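Local structure of aminopeptidase YwaD (Bacillus subtilis, 6HC6) at residues L299-Y304 and H373-E378; Q123-P128 and G169-I174; F386-P391 and L415-D420. The protein hydrolyses the N-terminal peptide bond of peptides, releasing single amino acids, as a secreted, monomeric M28-family aminopeptidase with two zinc ions. All coordinates share one frame; numbering follows the deposited sequence.

Contact 1 (L299-Y304 and H373-E378)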
# COMPACT_ATOMS: atom_id res chain seq x y z
N LEU A 299 -2.80 -7.63 0.46
CA LEU A 299 -3.79 -8.70 0.65
C LEU A 299 -4.60 -8.95 -0.60
O LEU A 299 -4.98 -10.10 -0.88
CB LEU A 299 -4.71 -8.36 1.82
CG LEU A 299 -4.00 -8.27 3.17
CD1 LEU A 299 -5.03 -8.16 4.29
CD2 LEU A 299 -3.08 -9.47 3.39
N GLY A 300 -4.90 -7.91 -1.37
CA GLY A 300 -5.70 -8.07 -2.57
C GLY A 300 -4.93 -8.71 -3.70
O GLY A 300 -5.44 -9.62 -4.36
N SER A 301 -3.69 -8.25 -3.94
CA SER A 301 -2.91 -8.88 -5.00
C SER A 301 -2.50 -10.31 -4.62
O SER A 301 -2.46 -11.19 -5.49
CB SER A 301 -1.68 -8.02 -5.33
OG SER A 301 -0.93 -7.77 -4.16
N SER A 302 -2.22 -10.56 -3.34
CA SER A 302 -1.94 -11.93 -2.92
C SER A 302 -3.14 -12.84 -3.16
O SER A 302 -3.00 -13.95 -3.69
CB SER A 302 -1.54 -11.98 -1.44
OG SER A 302 -0.29 -11.36 -1.25
N HIS A 303 -4.34 -12.38 -2.78
CA HIS A 303 -5.55 -13.15 -3.06
C HIS A 303 -5.70 -13.39 -4.56
O HIS A 303 -5.97 -14.51 -4.99
CB HIS A 303 -6.78 -12.43 -2.52
CG HIS A 303 -8.05 -13.19 -2.72
ND1 HIS A 303 -8.49 -14.15 -1.83
CD2 HIS A 303 -8.97 -13.15 -3.72
CE1 HIS A 303 -9.64 -14.66 -2.26
NE2 HIS A 303 -9.95 -14.07 -3.41
N TYR A 304 -5.53 -12.33 -5.35
CA TYR A 304 -5.73 -12.44 -6.79
C TYR A 304 -4.78 -13.45 -7.41
O TYR A 304 -5.21 -14.35 -8.15
CB TYR A 304 -5.54 -11.07 -7.46
CG TYR A 304 -5.79 -11.14 -8.94
CD1 TYR A 304 -7.08 -11.11 -9.44
CD2 TYR A 304 -4.74 -11.32 -9.85
CE1 TYR A 304 -7.33 -11.22 -10.79
CE2 TYR A 304 -4.99 -11.45 -11.21
CZ TYR A 304 -6.29 -11.39 -11.67
OH TYR A 304 -6.57 -11.48 -13.02
N HIS A 373 3.22 -5.62 -7.23
CA HIS A 373 3.99 -6.44 -8.15
C HIS A 373 4.59 -7.65 -7.46
O HIS A 373 5.00 -8.60 -8.14
CB HIS A 373 5.12 -5.61 -8.77
CG HIS A 373 6.11 -5.10 -7.77
ND1 HIS A 373 5.76 -4.30 -6.71
CD2 HIS A 373 7.45 -5.27 -7.68
CE1 HIS A 373 6.83 -4.00 -6.00
NE2 HIS A 373 7.88 -4.58 -6.57
N VAL A 374 4.65 -7.66 -6.13
CA VAL A 374 5.43 -8.68 -5.44
C VAL A 374 4.76 -10.04 -5.57
O VAL A 374 5.45 -11.02 -5.86
CB VAL A 374 5.66 -8.30 -3.96
CG1 VAL A 374 6.25 -9.49 -3.19
CG2 VAL A 374 6.59 -7.10 -3.87
N PRO A 375 3.44 -10.19 -5.36
CA PRO A 375 2.84 -11.52 -5.56
C PRO A 375 3.01 -12.05 -6.98
O PRO A 375 3.14 -13.27 -7.17
CB PRO A 375 1.36 -11.29 -5.21
CG PRO A 375 1.40 -10.19 -4.23
CD PRO A 375 2.49 -9.27 -4.72
N PHE A 376 3.00 -11.17 -7.98
CA PHE A 376 3.26 -11.62 -9.35
C PHE A 376 4.67 -12.16 -9.46
O PHE A 376 4.89 -13.24 -10.03
CB PHE A 376 3.04 -10.47 -10.33
CG PHE A 376 1.59 -10.13 -10.54
CD1 PHE A 376 0.84 -10.82 -11.48
CD2 PHE A 376 0.97 -9.17 -9.76
CE1 PHE A 376 -0.50 -10.53 -11.68
CE2 PHE A 376 -0.37 -8.87 -9.93
CZ PHE A 376 -1.11 -9.55 -10.91
N HIS A 377 5.65 -11.43 -8.92
CA HIS A 377 7.04 -11.88 -8.96
C HIS A 377 7.20 -13.22 -8.25
O HIS A 377 7.92 -14.11 -8.73
CB HIS A 377 7.95 -10.83 -8.33
CG HIS A 377 9.40 -11.17 -8.40
ND1 HIS A 377 10.26 -10.56 -9.30
CD2 HIS A 377 10.15 -12.06 -7.71
CE1 HIS A 377 11.47 -11.06 -9.15
NE2 HIS A 377 11.44 -11.97 -8.19
N GLU A 378 6.53 -13.39 -7.10
CA GLU A 378 6.63 -14.64 -6.35
C GLU A 378 6.08 -15.81 -7.15
O GLU A 378 6.55 -16.95 -6.99
CB GLU A 378 5.90 -14.52 -5.02
CG GLU A 378 6.58 -13.59 -4.03
CD GLU A 378 5.76 -13.41 -2.77
OE1 GLU A 378 4.57 -13.04 -2.88
OE2 GLU A 378 6.31 -13.65 -1.67
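The rings of Tyr304 and Phe376 cross obliquely, Tyr304 CD2 lying 4.2 Å from Phe376 CZ. Phe376 CG lies anti to its carbonyl carbon (chi1 -73°), which brings CZ, the far corner of the ring, up to the tyrosine. Beside the aromatic pair, the puckered Pro375 ring turns its CG to the hydroxyls of Ser301 and Ser302. Pro375 CG stands 3.4 Å from Ser301 OG and 3.6 Å from Ser302 OG, while Pro375 CB rests 3.8 Å from Ser301 O. No hydrogen bond links the two segments: proline offers its carbons to the hydroxyls, and these bond elsewhere, Ser301 OG to Asp372 and Ser302 OG to Leu298 O. Consistent with the small side chains at the interface, the axes of the two short segments approach to 8.5 Å at a crossing angle of -29°, and the CA atoms of Ser302 and Pro375 lie 5.5 Å apart. Four of the five touching residues are buried. The packing is near the metal site, the Ser301 side chain about 7 Å from that of His250, a zinc ligand, and about 11 Å from a zinc ion, without contributing a ligand. Both aromatic rings reach the central sheet: Tyr304 touches Ile289 and bonds Arg287 through OH, and Phe376 packs on Phe291 of strand 285-291, on Tyr246 and on Ser383 of strand 382-389.

Contact 2 (Q123-P128 and G169-I174)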
# COMPACT_ATOMS: atom_id res chain seq x y z
N GLN A 123 -14.67 -2.43 29.11
CA GLN A 123 -14.26 -1.53 30.18
C GLN A 123 -12.82 -1.05 30.00
O GLN A 123 -12.42 -0.08 30.65
CB GLN A 123 -14.42 -2.21 31.54
CG GLN A 123 -13.58 -3.48 31.73
CD GLN A 123 -14.23 -4.73 31.14
OE1 GLN A 123 -15.17 -4.64 30.34
NE2 GLN A 123 -13.74 -5.89 31.54
N GLY A 124 -12.05 -1.71 29.15
CA GLY A 124 -10.68 -1.32 28.89
C GLY A 124 -9.67 -2.02 29.78
O GLY A 124 -10.00 -2.64 30.80
N LEU A 125 -8.41 -1.91 29.37
CA LEU A 125 -7.29 -2.51 30.09
C LEU A 125 -6.53 -1.40 30.81
O LEU A 125 -5.93 -0.53 30.17
CB LEU A 125 -6.38 -3.25 29.12
CG LEU A 125 -4.99 -3.59 29.67
CD1 LEU A 125 -5.12 -4.63 30.75
CD2 LEU A 125 -4.08 -4.07 28.54
N THR A 126 -6.55 -1.41 32.14
CA THR A 126 -5.76 -0.49 32.95
C THR A 126 -4.66 -1.28 33.65
O THR A 126 -4.93 -2.31 34.26
CB THR A 126 -6.63 0.22 34.00
OG1 THR A 126 -7.65 0.98 33.33
CG2 THR A 126 -5.79 1.15 34.84
N ALA A 127 -3.43 -0.80 33.54
CA ALA A 127 -2.30 -1.48 34.15
C ALA A 127 -1.17 -0.47 34.31
O ALA A 127 -1.14 0.55 33.61
CB ALA A 127 -1.84 -2.67 33.29
N PRO A 128 -0.23 -0.73 35.22
CA PRO A 128 0.93 0.16 35.33
C PRO A 128 1.71 0.19 34.03
O PRO A 128 1.66 -0.74 33.22
CB PRO A 128 1.76 -0.47 36.46
CG PRO A 128 0.79 -1.34 37.22
CD PRO A 128 -0.16 -1.85 36.18
N GLY A 169 5.68 -11.05 29.57
CA GLY A 169 4.48 -10.98 30.38
C GLY A 169 3.74 -9.67 30.35
O GLY A 169 2.86 -9.44 31.19
N ALA A 170 4.07 -8.78 29.41
CA ALA A 170 3.36 -7.52 29.29
C ALA A 170 1.89 -7.76 28.99
O ALA A 170 1.52 -8.73 28.33
CB ALA A 170 3.98 -6.64 28.19
N LYS A 171 1.04 -6.85 29.49
CA LYS A 171 -0.39 -6.91 29.22
C LYS A 171 -0.76 -6.22 27.91
O LYS A 171 -1.82 -6.52 27.36
CB LYS A 171 -1.17 -6.26 30.36
CG LYS A 171 -1.48 -7.19 31.53
CD LYS A 171 -2.67 -6.68 32.32
CE LYS A 171 -2.84 -7.43 33.63
NZ LYS A 171 -3.00 -8.90 33.41
N ALA A 172 0.09 -5.33 27.42
CA ALA A 172 -0.13 -4.58 26.20
C ALA A 172 1.18 -3.88 25.87
O ALA A 172 2.10 -3.81 26.70
CB ALA A 172 -1.26 -3.56 26.33
N VAL A 173 1.26 -3.36 24.65
CA VAL A 173 2.44 -2.68 24.13
C VAL A 173 1.99 -1.36 23.56
O VAL A 173 1.07 -1.31 22.74
CB VAL A 173 3.15 -3.51 23.04
CG1 VAL A 173 4.39 -2.77 22.52
CG2 VAL A 173 3.55 -4.88 23.56
N ILE A 174 2.62 -0.28 24.00
CA ILE A 174 2.48 1.04 23.39
C ILE A 174 3.84 1.40 22.81
O ILE A 174 4.84 1.49 23.54
CB ILE A 174 2.02 2.09 24.41
CG1 ILE A 174 0.71 1.64 25.08
CG2 ILE A 174 1.89 3.46 23.76
CD1 ILE A 174 0.26 2.53 26.23
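Leu125 and Lys171 account for most of the buried surface, 62 and 56 Å² of the 155 Å² total, and their side chains cross at a slant. The two methyls of Leu125 have separate tasks. CD1 meets the aliphatic part of the lysine, 3.6 Å from Lys171 CD, whereas CD2 turns to the chain beyond, 3.5 Å from Lys171 O and 3.6 Å from Ala172 CB. The leucine reaches both because CG stands opposite the backbone N (chi1 164°), carrying the forked end across to the other segment.

Lys171 begins toward strand 125-128 and then leaves it. Its CB is 4.1 Å from Leu125 CD2, and its nearly extended middle passes beside Ala127, the third residue by buried surface (20 Å²), whose CB is 4.2 Å from Lys171 CD. At the CD-CE bond the chain bends (chi4 -58°), and the ammonium end leads away from the contact, so the lysine takes part through its methylenes. The Ala172 methyl packs against Leu125 CD2. There is no hydrogen bond between the segments; the evidence is for apolar packing, and the nearest CA atoms, those of Ala127 and Lys171, are 7.6 Å apart.

That spacing fits the topology, for strands 125-131 and 172-176 are not adjacent: strand 148-152 runs between them, parallel to both. Ala127 touches Ile148 of that middle strand, Pro128 shares a backbone hydrogen bond with Ile148, and Lys171 shares one with Lys147. Gly169 ends helix 158-167 in a Schellman motif, from which the chain enters strand 172-176 of the PA domain. On its other flank, strand 125-131 is hydrogen-bonded to the antiparallel strand 214-222.

Contact 3 (F386-P391 and L415-D420)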
# COMPACT_ATOMS: atom_id res chain seq x y z
N PHE A 386 6.21 1.04 -10.65
CA PHE A 386 6.62 2.34 -11.09
C PHE A 386 6.31 3.38 -10.01
O PHE A 386 5.22 3.47 -9.56
CB PHE A 386 5.92 2.72 -12.39
CG PHE A 386 6.25 1.83 -13.55
CD1 PHE A 386 5.67 0.62 -13.68
CD2 PHE A 386 7.14 2.21 -14.50
CE1 PHE A 386 5.95 -0.20 -14.73
CE2 PHE A 386 7.44 1.41 -15.56
CZ PHE A 386 6.84 0.20 -15.68
N ILE A 387 7.29 4.22 -9.69
CA ILE A 387 7.13 5.19 -8.60
C ILE A 387 8.16 6.30 -8.79
O ILE A 387 9.30 6.05 -9.21
CB ILE A 387 7.27 4.48 -7.23
CG1 ILE A 387 7.23 5.48 -6.07
CG2 ILE A 387 8.55 3.66 -7.19
CD1 ILE A 387 7.16 4.79 -4.71
N TRP A 388 7.76 7.55 -8.51
CA TRP A 388 8.72 8.65 -8.57
C TRP A 388 9.58 8.66 -7.32
O TRP A 388 9.12 8.31 -6.22
CB TRP A 388 8.03 10.02 -8.69
CG TRP A 388 7.29 10.27 -9.96
CD1 TRP A 388 5.93 10.24 -10.13
CD2 TRP A 388 7.85 10.63 -11.22
NE1 TRP A 388 5.61 10.54 -11.44
CE2 TRP A 388 6.77 10.78 -12.13
CE3 TRP A 388 9.15 10.82 -11.68
CZ2 TRP A 388 6.97 11.13 -13.47
CZ3 TRP A 388 9.35 11.17 -13.02
CH2 TRP A 388 8.26 11.31 -13.89
N GLY A 389 10.82 9.09 -7.47
CA GLY A 389 11.72 9.17 -6.34
C GLY A 389 12.77 10.24 -6.53
O GLY A 389 13.03 10.69 -7.65
N ASP A 390 13.35 10.66 -5.42
CA ASP A 390 14.50 11.56 -5.45
C ASP A 390 15.62 10.89 -6.24
O ASP A 390 16.11 9.84 -5.81
CB ASP A 390 14.94 11.85 -4.01
CG ASP A 390 16.05 12.84 -3.92
OD1 ASP A 390 16.77 13.05 -4.91
OD2 ASP A 390 16.23 13.41 -2.81
N PRO A 391 16.08 11.47 -7.36
CA PRO A 391 17.14 10.81 -8.13
C PRO A 391 18.41 10.60 -7.34
O PRO A 391 19.18 9.68 -7.65
CB PRO A 391 17.37 11.76 -9.31
CG PRO A 391 17.05 13.09 -8.76
CD PRO A 391 15.84 12.84 -7.86
N LEU A 415 1.95 13.16 -13.34
CA LEU A 415 0.99 12.18 -13.84
C LEU A 415 1.15 11.98 -15.34
O LEU A 415 1.12 10.85 -15.83
CB LEU A 415 -0.43 12.63 -13.54
CG LEU A 415 -0.87 12.58 -12.07
CD1 LEU A 415 -2.21 13.27 -11.90
CD2 LEU A 415 -0.91 11.13 -11.58
N GLN A 416 1.31 13.08 -16.07
CA GLN A 416 1.41 13.01 -17.52
C GLN A 416 2.66 12.26 -17.96
O GLN A 416 2.60 11.39 -18.84
CB GLN A 416 1.39 14.42 -18.11
CG GLN A 416 1.40 14.45 -19.63
CD GLN A 416 0.09 13.97 -20.18
OE1 GLN A 416 -0.98 14.41 -19.75
NE2 GLN A 416 0.16 13.04 -21.13
N GLN A 417 3.80 12.57 -17.35
CA GLN A 417 5.05 11.94 -17.77
C GLN A 417 5.06 10.46 -17.39
O GLN A 417 5.47 9.61 -18.19
CB GLN A 417 6.24 12.67 -17.15
CG GLN A 417 7.61 12.03 -17.46
CD GLN A 417 7.95 12.02 -18.95
OE1 GLN A 417 7.66 11.06 -19.67
NE2 GLN A 417 8.58 13.10 -19.42
N ALA A 418 4.62 10.14 -16.17
CA ALA A 418 4.49 8.74 -15.79
C ALA A 418 3.47 8.03 -16.68
O ALA A 418 3.72 6.92 -17.17
CB ALA A 418 4.08 8.62 -14.32
N GLY A 419 2.32 8.66 -16.90
CA GLY A 419 1.30 8.05 -17.75
C GLY A 419 1.80 7.80 -19.17
O GLY A 419 1.57 6.73 -19.74
N ASP A 420 2.48 8.78 -19.75
CA ASP A 420 3.00 8.60 -21.11
C ASP A 420 4.05 7.49 -21.15
O ASP A 420 4.08 6.70 -22.10
CB ASP A 420 3.58 9.91 -21.64
CG ASP A 420 2.51 10.89 -22.06
OD1 ASP A 420 1.42 10.44 -22.49
OD2 ASP A 420 2.74 12.12 -21.97
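Van der Waals contact between the Trp388 indole and one turn of helix 412-430 carries the contact between the two segments. The six-membered part of the ring leads: Trp388 CH2 is 3.7 Å from Gln417 CG, which lies at the indole edge and in its plane. Gln417 CG stands anti to the backbone N (chi1 177°), and the chain then bends at chi2, so its methylenes meet the ring while the amide leads away, its plane 66° from that of the indole. Ala418 comes in from out of the ring plane, its CB 3.8 Å from Trp388 NE1 and 3.9 Å from Trp388 CZ2. Backbone is involved too, Trp388 CZ2 lying 3.7 Å from Ala418 N.

Polar bonds run within the helix or outward, and none crosses between the segments. Gln416 NE2 gives an almost straight bond to Asp420 OD2 (2.9 Å, 177°), the carboxylate being met from above its plane; Gln416 is also bonded to Phe43 O and Ala45 N. Trp388 NE1 has a weak hydrogen bond to Val325 O.

Charge enters through Arg414, which makes a cation-pi contact with the indole, and strand 334-339 adds Leu335 beside it. With an alanine here in place of Trp388, Ala418 and the Gln417 methylenes would probably face a gap and Arg414 would lose its aromatic partner. The chemistry implies that strand 382-389 and helix 412-430 are joined here by apolar contact, with a cation-pi contact from Arg414 of the same helix, while the indole nitrogen is bonded, weakly, to a carbonyl outside both segments.

In the fold
From the N terminus the chain first reaches contact 2, which closes a loop of 40 residues inside the PA domain and brings together strands 125-131 and 172-176 of its sheet. Contact 1 follows within the M28 domain, spanning 68 residues and joining helices 299-306 and 373-378 over the eight-stranded sheet. Strand 382-389 comes directly after the second of these helices and opens contact 3, whose 23-residue loop ends on helix 412-430. The three are in series, neither nested nor crossed. Contacts 1 and 3 come within about 7 Å at their nearest atoms, whereas contact 2 lies about 45 Å from contact 3, centre to centre.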